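Local coordinates for protein HTP-2 (Caenorhabditis elegans, PDB 4TZM) that probably helps build the meiotic chromosome axis, its HORMA domain binding a closure-motif peptide of its partner HTP-3, at residues S109-E114 and V119-V124; T219-P224 and Q245-S250; S30-P35 and S39-R44. One frame throughout, in Å; residues are numbered along the deposited sequence.

Contact 3 comes first along the chain, where the loop S30-P35 leads into helix 35-56; contact 1 follows in the hairpin of strands 105-113 and 123-133, and contact 2 closes last. Contacts 1 and 2 lie side by side, their centres about 5 Å apart, because strands 123-133 and 240-248 are neighbours in one antiparallel sheet and the loop T219-P224 runs over the hairpin. Contact 3 sits across the chain's centre, about 29 Å from either by centres. The hairpin and the late loop thus form one region, in which F220 meets the bound peptide, while contact 3 joins the lead-in loop to the first turns of a long helix of the HORMA domain.

Contact 1 of 3, residues S109-E114 and V119-V124; sequences SLVVTE and VEAIEV
The carbonyl oxygen of V112 is gripped by two successive backbone N-H groups. I122 N lies 2.8 Å from V112 O in a nearly straight bond (167° at the hydrogen), close to the line of the carbonyl. E123 N adds a weak second bond to V112 O at 3.4 Å. In return V112 N donates to E123 O at 2.8 Å, so one valine is tied to the facing segment through both its backbone polar atoms. Carbon packs round the same oxygen: A121 CB is 3.4 Å from V112 O, and I122 CG1 also approaches it, placed between its own backbone N and carbonyl carbon (chi1 70°). From there I122 CG1 reaches V112 CG1 at 4.0 Å, the two side chains crossing obliquely. V112 offers that methyl because it is turned anti to the backbone N (chi1 -176°). The side chain of E123 leaves the sheet on the same face as V112, and the two CB atoms come alongside each other; its carboxylate turns elsewhere, E123 OE1 meeting S248 OG and making a salt bridge with R57. On the other face V111 and V124 form a non-hydrogen-bonded pair. V111 CG1 presses on A121 CB at 3.6 Å, and Y221 of the loop T219-P224 packs against V111 and V124. Nearer the turn T113 CG2 touches E120 O at 3.4 Å, while T113 OG1 bonds to H115 O. At the opposite end L110 O receives a CA-H contact from V124 CA at 3.4 Å. With I122 and E123 both facing V112, the geometry is a classic beta bulge, set near the turn of an antiparallel hairpin in the main sheet of the HORMA domain.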
loop_
_atom_site.group_PDB
_atom_site.type_symbol
_atom_site.label_atom_id
_atom_site.label_comp_id
_atom_site.label_asym_id
_atom_site.label_seq_id
_atom_site.Cartn_x
_atom_site.Cartn_y
_atom_site.Cartn_z
ATOM N N SER A 109 -2.480 6.667 3.637
ATOM C CA SER A 109 -2.881 5.967 4.848
ATOM C C SER A 109 -4.376 5.694 4.907
ATOM O O SER A 109 -5.197 6.533 4.518
ATOM C CB SER A 109 -2.455 6.762 6.085
ATOM O OG SER A 109 -1.047 6.767 6.224
ATOM N N LEU A 110 -4.713 4.499 5.380
ATOM C CA LEU A 110 -6.079 4.169 5.744
ATOM C C LEU A 110 -6.280 4.559 7.203
ATOM O O LEU A 110 -5.670 3.973 8.096
ATOM C CB LEU A 110 -6.360 2.682 5.536
ATOM C CG LEU A 110 -7.719 2.220 6.058
ATOM C CD1 LEU A 110 -8.824 3.098 5.491
ATOM C CD2 LEU A 110 -7.967 0.762 5.718
ATOM N N VAL A 111 -7.133 5.550 7.438
ATOM C CA VAL A 111 -7.274 6.139 8.763
ATOM C C VAL A 111 -8.645 5.872 9.377
ATOM O O VAL A 111 -9.674 6.199 8.787
ATOM C CB VAL A 111 -7.030 7.660 8.705
ATOM C CG1 VAL A 111 -7.364 8.309 10.037
ATOM C CG2 VAL A 111 -5.591 7.947 8.305
ATOM N N VAL A 112 -8.652 5.277 10.567
ATOM C CA VAL A 112 -9.901 4.977 11.257
ATOM C C VAL A 112 -10.087 5.869 12.483
ATOM O O VAL A 112 -9.214 5.951 13.347
ATOM C CB VAL A 112 -9.966 3.503 11.685
ATOM C CG1 VAL A 112 -11.314 3.195 12.318
ATOM C CG2 VAL A 112 -9.718 2.597 10.487
ATOM N N THR A 113 -11.230 6.545 12.541
ATOM C CA THR A 113 -11.568 7.421 13.658
ATOM C C THR A 113 -12.950 7.077 14.200
ATOM O O THR A 113 -13.770 6.505 13.485
ATOM C CB THR A 113 -11.555 8.906 13.249
ATOM O OG1 THR A 113 -12.480 9.116 12.172
ATOM C CG2 THR A 113 -10.165 9.335 12.808
ATOM N N GLU A 114 -13.213 7.430 15.454
ATOM C CA GLU A 114 -14.529 7.193 16.041
ATOM C C GLU A 114 -15.573 8.137 15.441
ATOM O O GLU A 114 -16.685 7.721 15.115
ATOM C CB GLU A 114 -14.479 7.345 17.565
ATOM C CG GLU A 114 -13.874 8.649 18.058
ATOM C CD GLU A 114 -13.972 8.801 19.564
ATOM O OE1 GLU A 114 -14.594 7.931 20.213
ATOM O OE2 GLU A 114 -13.428 9.791 20.100
ATOM N N VAL A 119 -9.000 14.393 13.483
ATOM C CA VAL A 119 -7.609 14.469 13.061
ATOM C C VAL A 119 -6.787 13.458 13.859
ATOM O O VAL A 119 -5.649 13.144 13.511
ATOM C CB VAL A 119 -7.042 15.894 13.249
ATOM C CG1 VAL A 119 -5.658 16.014 12.630
ATOM C CG2 VAL A 119 -7.981 16.921 12.635
ATOM N N GLU A 120 -7.380 12.944 14.932
ATOM C CA GLU A 120 -6.741 11.914 15.740
ATOM C C GLU A 120 -7.383 10.561 15.463
ATOM O O GLU A 120 -8.596 10.404 15.594
ATOM C CB GLU A 120 -6.838 12.247 17.228
ATOM C CG GLU A 120 -6.110 11.261 18.125
ATOM C CD GLU A 120 -6.216 11.614 19.593
ATOM O OE1 GLU A 120 -6.900 12.605 19.922
ATOM O OE2 GLU A 120 -5.612 10.896 20.417
ATOM N N ALA A 121 -6.569 9.582 15.083
ATOM C CA ALA A 121 -7.092 8.275 14.707
ATOM C C ALA A 121 -6.993 7.259 15.837
ATOM O O ALA A 121 -6.244 7.444 16.796
ATOM C CB ALA A 121 -6.366 7.758 13.480
ATOM N N ILE A 122 -7.764 6.184 15.711
ATOM C CA ILE A 122 -7.714 5.078 16.655
ATOM C C ILE A 122 -7.011 3.887 16.006
ATOM O O ILE A 122 -6.626 2.932 16.683
ATOM C CB ILE A 122 -9.125 4.665 17.129
ATOM C CG1 ILE A 122 -9.908 4.000 15.993
ATOM C CG2 ILE A 122 -9.881 5.873 17.667
ATOM C CD1 ILE A 122 -11.116 3.208 16.467
ATOM N N GLU A 123 -6.843 3.960 14.687
ATOM C CA GLU A 123 -6.128 2.935 13.928
ATOM C C GLU A 123 -5.654 3.481 12.580
ATOM O O GLU A 123 -6.414 4.144 11.873
ATOM C CB GLU A 123 -7.016 1.706 13.715
ATOM C CG GLU A 123 -6.340 0.563 12.976
ATOM C CD GLU A 123 -7.090 -0.748 13.121
ATOM O OE1 GLU A 123 -7.002 -1.378 14.199
ATOM O OE2 GLU A 123 -7.770 -1.150 12.155
ATOM N N VAL A 124 -4.399 3.207 12.230
ATOM C CA VAL A 124 -3.833 3.675 10.966
ATOM C C VAL A 124 -3.022 2.596 10.254
ATOM O O VAL A 124 -2.148 1.970 10.851
ATOM C CB VAL A 124 -2.916 4.904 11.170
ATOM C CG1 VAL A 124 -2.194 5.254 9.877
ATOM C CG2 VAL A 124 -3.711 6.096 11.669
#

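Contact 2 of 3, residues T219-P224 and Q245-S250; sequences TFYTLP and QCWSKS
This is an apolar contact at the surface, where the irregular loop between strands 214-217 and 228-235 leans on the end of strand 240-248; the touching parts run 52° apart. Its centre is L223 against W247. The CD1 methyl of L223 sits over one face of the indole, 3.4 Å from the centroid of the five-membered ring and only 3° off its normal, a well-aligned CH-pi contact. L223 can reach down this far because its CD1 arm is extended (chi2 174°), while its other methyl, CD2, comes alongside W247 CB at 4.1 Å. Y221 approaches the six-membered end of the indole with its hydroxyl: Y221 OH is 3.6 Å from W247 CZ3, the two side chains crossing at about a right angle. That OH is bonded to E107. With W247 cut back to an alanine, L223 CD1 would probably lose the ring face it lies on and Y221 OH its indole neighbour, though not E107, opening a gap between loop and strand. Further along, K249 bends at chi2 and brings its methylene end to the proline, K249 CE lying 3.5 Å from P224 CG. K249 NZ also comes near the proline, 3.6 Å from P224 CB. Just before K249, S248 OG accepts from S250 N at 3.1 Å, an ST turn where the strand ends. At the other end of the loop F220 has Y221 CD2 over the centre of one face and meets an aromatic side chain of the bound peptide with nearly parallel planes. Dispersion and CH-pi attraction thus carry this meeting of loop and strand, which depends on fit of shape rather than directed bonds, while T222 pairs through its backbone with V119 and A121.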
loop_
_atom_site.group_PDB
_atom_site.type_symbol
_atom_site.label_atom_id
_atom_site.label_comp_id
_atom_site.label_asym_id
_atom_site.label_seq_id
_atom_site.Cartn_x
_atom_site.Cartn_y
_atom_site.Cartn_z
ATOM N N THR A 219 -4.825 19.304 7.204
ATOM C CA THR A 219 -4.739 18.340 8.294
ATOM C C THR A 219 -4.552 16.916 7.771
ATOM O O THR A 219 -5.250 16.480 6.854
ATOM C CB THR A 219 -5.995 18.388 9.193
ATOM O OG1 THR A 219 -7.162 18.555 8.379
ATOM C CG2 THR A 219 -5.907 19.549 10.172
ATOM N N PHE A 220 -3.600 16.202 8.366
ATOM C CA PHE A 220 -3.330 14.809 8.023
ATOM C C PHE A 220 -4.017 13.903 9.041
ATOM O O PHE A 220 -5.246 13.824 9.086
ATOM C CB PHE A 220 -1.822 14.546 7.999
ATOM C CG PHE A 220 -1.414 13.358 7.165
ATOM C CD1 PHE A 220 -2.281 12.806 6.238
ATOM C CD2 PHE A 220 -0.154 12.794 7.314
ATOM C CE1 PHE A 220 -1.899 11.717 5.473
ATOM C CE2 PHE A 220 0.231 11.705 6.553
ATOM C CZ PHE A 220 -0.642 11.167 5.633
ATOM N N TYR A 221 -3.218 13.222 9.858
ATOM C CA TYR A 221 -3.736 12.505 11.020
ATOM C C TYR A 221 -2.749 12.599 12.179
ATOM O O TYR A 221 -1.550 12.775 11.973
ATOM C CB TYR A 221 -4.032 11.035 10.685
ATOM C CG TYR A 221 -2.820 10.205 10.306
ATOM C CD1 TYR A 221 -2.012 9.624 11.280
ATOM C CD2 TYR A 221 -2.496 9.989 8.974
ATOM C CE1 TYR A 221 -0.909 8.870 10.936
ATOM C CE2 TYR A 221 -1.395 9.232 8.621
ATOM C CZ TYR A 221 -0.606 8.676 9.606
ATOM O OH TYR A 221 0.490 7.922 9.257
ATOM N N THR A 222 -3.262 12.483 13.398
ATOM C CA THR A 222 -2.419 12.487 14.585
ATOM C C THR A 222 -2.662 11.198 15.367
ATOM O O THR A 222 -3.712 10.571 15.228
ATOM C CB THR A 222 -2.698 13.720 15.473
ATOM O OG1 THR A 222 -2.707 14.903 14.664
ATOM C CG2 THR A 222 -1.642 13.863 16.562
ATOM N N LEU A 223 -1.684 10.795 16.170
ATOM C CA LEU A 223 -1.787 9.570 16.946
ATOM C C LEU A 223 -1.930 9.878 18.430
ATOM O O LEU A 223 -1.574 10.968 18.877
ATOM C CB LEU A 223 -0.560 8.686 16.711
ATOM C CG LEU A 223 -0.186 8.389 15.260
ATOM C CD1 LEU A 223 1.126 7.622 15.189
ATOM C CD2 LEU A 223 -1.304 7.619 14.577
ATOM N N PRO A 224 -2.472 8.922 19.198
ATOM C CA PRO A 224 -2.382 9.005 20.658
ATOM C C PRO A 224 -0.927 8.903 21.100
ATOM O O PRO A 224 -0.069 8.545 20.292
ATOM C CB PRO A 224 -3.192 7.796 21.135
ATOM C CG PRO A 224 -4.113 7.493 20.004
ATOM C CD PRO A 224 -3.343 7.817 18.763
ATOM N N GLN A 245 3.144 0.226 7.701
ATOM C CA GLN A 245 3.127 0.308 9.157
ATOM C C GLN A 245 1.701 0.298 9.685
ATOM O O GLN A 245 0.765 0.648 8.970
ATOM C CB GLN A 245 3.846 1.574 9.628
ATOM C CG GLN A 245 5.165 1.331 10.333
ATOM C CD GLN A 245 5.985 2.599 10.495
ATOM O OE1 GLN A 245 5.691 3.624 9.880
ATOM N NE2 GLN A 245 7.024 2.533 11.322
ATOM N N CYS A 246 1.534 -0.109 10.939
ATOM C CA CYS A 246 0.222 -0.088 11.568
ATOM C C CYS A 246 0.307 0.476 12.976
ATOM O O CYS A 246 1.029 -0.049 13.823
ATOM C CB CYS A 246 -0.395 -1.489 11.602
ATOM S SG CYS A 246 -1.994 -1.599 12.459
ATOM N N TRP A 247 -0.412 1.569 13.203
ATOM C CA TRP A 247 -0.664 2.070 14.546
ATOM C C TRP A 247 -2.082 1.666 14.916
ATOM O O TRP A 247 -2.977 1.719 14.073
ATOM C CB TRP A 247 -0.500 3.589 14.619
ATOM C CG TRP A 247 0.918 4.063 14.550
ATOM C CD1 TRP A 247 1.818 4.103 15.575
ATOM C CD2 TRP A 247 1.596 4.585 13.401
ATOM N NE1 TRP A 247 3.016 4.609 15.134
ATOM C CE2 TRP A 247 2.907 4.913 13.803
ATOM C CE3 TRP A 247 1.224 4.804 12.071
ATOM C CZ2 TRP A 247 3.846 5.448 12.921
ATOM C CZ3 TRP A 247 2.158 5.336 11.197
ATOM C CH2 TRP A 247 3.452 5.651 11.626
ATOM N N SER A 248 -2.301 1.253 16.159
ATOM C CA SER A 248 -3.631 0.783 16.531
ATOM C C SER A 248 -3.920 0.845 18.028
ATOM O O SER A 248 -3.064 0.541 18.856
ATOM C CB SER A 248 -3.832 -0.652 16.031
ATOM O OG SER A 248 -5.190 -1.040 16.144
ATOM N N LYS A 249 -5.142 1.248 18.355
ATOM C CA LYS A 249 -5.644 1.170 19.718
ATOM C C LYS A 249 -5.960 -0.281 20.058
ATOM O O LYS A 249 -5.972 -0.672 21.226
ATOM C CB LYS A 249 -6.899 2.028 19.889
ATOM C CG LYS A 249 -6.647 3.521 20.028
ATOM C CD LYS A 249 -5.876 3.832 21.299
ATOM C CE LYS A 249 -6.161 5.247 21.780
ATOM N NZ LYS A 249 -5.332 5.622 22.961
ATOM N N SER A 250 -6.206 -1.075 19.021
ATOM C CA SER A 250 -6.667 -2.450 19.179
ATOM C C SER A 250 -5.522 -3.444 19.392
ATOM O O SER A 250 -5.724 -4.658 19.312
ATOM C CB SER A 250 -7.490 -2.866 17.957
ATOM O OG SER A 250 -8.513 -1.924 17.681
#

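Contact 3 of 3, residues S30-P35 and S39-R44; sequences SIVSDP and SNFMIR
F41 turns its ring anti to the backbone N (chi1 173°), and V32 sets CG1 anti to its own carbonyl carbon (chi1 -63°), which brings that methyl against the root of the phenylalanine. V32 CG1 lies 3.8 Å from F41 CB. It also comes within 4.0 Å of F41 CD1, meeting the ring at a slant. The second tie is backbone: S39 N donates to P35 O at 3.2 Å, four residues back as in the first turn of an alpha helix. The N-H comes from above the carbonyl plane, 36° out of it, and S39 CB touches the same oxygen at 3.4 Å. Just ahead, D34 occupies the N-cap position; its side chain caps a backbone N of the first turn, and its carboxylate also forms a salt bridge with R37. S39 OG bonds to T100 OG1 of helix 84-102. The loop and the start of helix 35-56 pack against several neighbours: V32 and F41 both lie on V167 of helix 164-185, F41 also meets F28, and S39 and M42 rest on H240 of strand 240-248.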
loop_
_atom_site.group_PDB
_atom_site.type_symbol
_atom_site.label_atom_id
_atom_site.label_comp_id
_atom_site.label_asym_id
_atom_site.label_seq_id
_atom_site.Cartn_x
_atom_site.Cartn_y
_atom_site.Cartn_z
ATOM N N SER A 30 5.283 -8.986 -14.248
ATOM C CA SER A 30 6.298 -10.023 -14.071
ATOM C C SER A 30 7.700 -9.429 -14.030
ATOM O O SER A 30 8.632 -10.042 -13.503
ATOM C CB SER A 30 6.207 -11.064 -15.188
ATOM O OG SER A 30 4.992 -11.787 -15.116
ATOM N N ILE A 31 7.846 -8.238 -14.599
ATOM C CA ILE A 31 9.103 -7.504 -14.546
ATOM C C ILE A 31 8.883 -6.186 -13.812
ATOM O O ILE A 31 7.930 -5.464 -14.100
ATOM C CB ILE A 31 9.667 -7.238 -15.957
ATOM C CG1 ILE A 31 9.889 -8.559 -16.696
ATOM C CG2 ILE A 31 10.966 -6.451 -15.877
ATOM C CD1 ILE A 31 10.546 -8.407 -18.053
ATOM N N VAL A 32 9.755 -5.883 -12.856
ATOM C CA VAL A 32 9.613 -4.684 -12.035
ATOM C C VAL A 32 10.915 -3.892 -11.954
ATOM O O VAL A 32 11.060 -3.019 -11.099
ATOM C CB VAL A 32 9.165 -5.035 -10.598
ATOM C CG1 VAL A 32 7.790 -5.681 -10.606
ATOM C CG2 VAL A 32 10.190 -5.951 -9.929
ATOM N N SER A 33 11.856 -4.197 -12.844
ATOM C CA SER A 33 13.191 -3.603 -12.785
ATOM C C SER A 33 13.271 -2.217 -13.433
ATOM O O SER A 33 14.078 -1.382 -13.020
ATOM C CB SER A 33 14.208 -4.543 -13.438
ATOM O OG SER A 33 13.780 -4.937 -14.731
ATOM N N ASP A 34 12.439 -1.975 -14.442
ATOM C CA ASP A 34 12.433 -0.691 -15.142
ATOM C C ASP A 34 11.471 0.293 -14.458
ATOM O O ASP A 34 10.532 -0.131 -13.790
ATOM C CB ASP A 34 12.060 -0.894 -16.617
ATOM C CG ASP A 34 10.647 -1.393 -16.795
ATOM O OD1 ASP A 34 10.445 -2.625 -16.754
ATOM O OD2 ASP A 34 9.742 -0.554 -16.982
ATOM N N PRO A 35 11.713 1.610 -14.616
ATOM C CA PRO A 35 10.971 2.658 -13.896
ATOM C C PRO A 35 9.447 2.588 -14.010
ATOM O O PRO A 35 8.761 2.758 -13.002
ATOM C CB PRO A 35 11.475 3.948 -14.546
ATOM C CG PRO A 35 12.855 3.615 -15.004
ATOM C CD PRO A 35 12.784 2.184 -15.455
ATOM N N SER A 39 6.860 1.192 -11.036
ATOM C CA SER A 39 5.792 2.079 -10.613
ATOM C C SER A 39 4.433 1.399 -10.768
ATOM O O SER A 39 3.544 1.555 -9.927
ATOM C CB SER A 39 5.840 3.369 -11.430
ATOM O OG SER A 39 4.999 4.353 -10.867
ATOM N N ASN A 40 4.279 0.638 -11.848
ATOM C CA ASN A 40 3.069 -0.146 -12.047
ATOM C C ASN A 40 2.916 -1.171 -10.945
ATOM O O ASN A 40 1.801 -1.518 -10.558
ATOM C CB ASN A 40 3.085 -0.840 -13.409
ATOM C CG ASN A 40 2.802 0.115 -14.548
ATOM O OD1 ASN A 40 2.125 1.120 -14.361
ATOM N ND2 ASN A 40 3.323 -0.191 -15.734
ATOM N N PHE A 41 4.041 -1.661 -10.434
ATOM C CA PHE A 41 3.962 -2.619 -9.352
ATOM C C PHE A 41 3.425 -1.975 -8.070
ATOM O O PHE A 41 2.622 -2.579 -7.369
ATOM C CB PHE A 41 5.320 -3.268 -9.071
ATOM C CG PHE A 41 5.301 -4.128 -7.849
ATOM C CD1 PHE A 41 4.815 -5.420 -7.912
ATOM C CD2 PHE A 41 5.704 -3.625 -6.625
ATOM C CE1 PHE A 41 4.761 -6.207 -6.783
ATOM C CE2 PHE A 41 5.650 -4.404 -5.496
ATOM C CZ PHE A 41 5.177 -5.699 -5.573
ATOM N N MET A 42 3.874 -0.762 -7.757
ATOM C CA MET A 42 3.425 -0.089 -6.538
ATOM C C MET A 42 1.920 0.180 -6.583
ATOM O O MET A 42 1.232 0.087 -5.567
ATOM C CB MET A 42 4.181 1.227 -6.324
ATOM C CG MET A 42 5.661 1.072 -5.990
ATOM S SD MET A 42 5.960 -0.047 -4.608
ATOM C CE MET A 42 7.471 0.628 -3.943
ATOM N N ILE A 43 1.425 0.521 -7.769
ATOM C CA ILE A 43 -0.002 0.731 -7.986
ATOM C C ILE A 43 -0.798 -0.527 -7.640
ATOM O O ILE A 43 -1.805 -0.456 -6.934
ATOM C CB ILE A 43 -0.286 1.145 -9.448
ATOM C CG1 ILE A 43 0.484 2.425 -9.787
ATOM C CG2 ILE A 43 -1.776 1.335 -9.679
ATOM C CD1 ILE A 43 0.200 2.980 -11.161
ATOM N N ARG A 44 -0.337 -1.675 -8.128
ATOM C CA ARG A 44 -0.986 -2.946 -7.835
ATOM C C ARG A 44 -0.822 -3.307 -6.361
ATOM O O ARG A 44 -1.725 -3.878 -5.759
ATOM C CB ARG A 44 -0.426 -4.063 -8.723
ATOM C CG ARG A 44 -0.430 -3.752 -10.219
ATOM C CD ARG A 44 -1.818 -3.399 -10.754
ATOM N NE ARG A 44 -2.719 -4.550 -10.805
ATOM C CZ ARG A 44 -3.902 -4.600 -10.200
ATOM N NH1 ARG A 44 -4.329 -3.559 -9.498
ATOM N NH2 ARG A 44 -4.661 -5.684 -10.296
#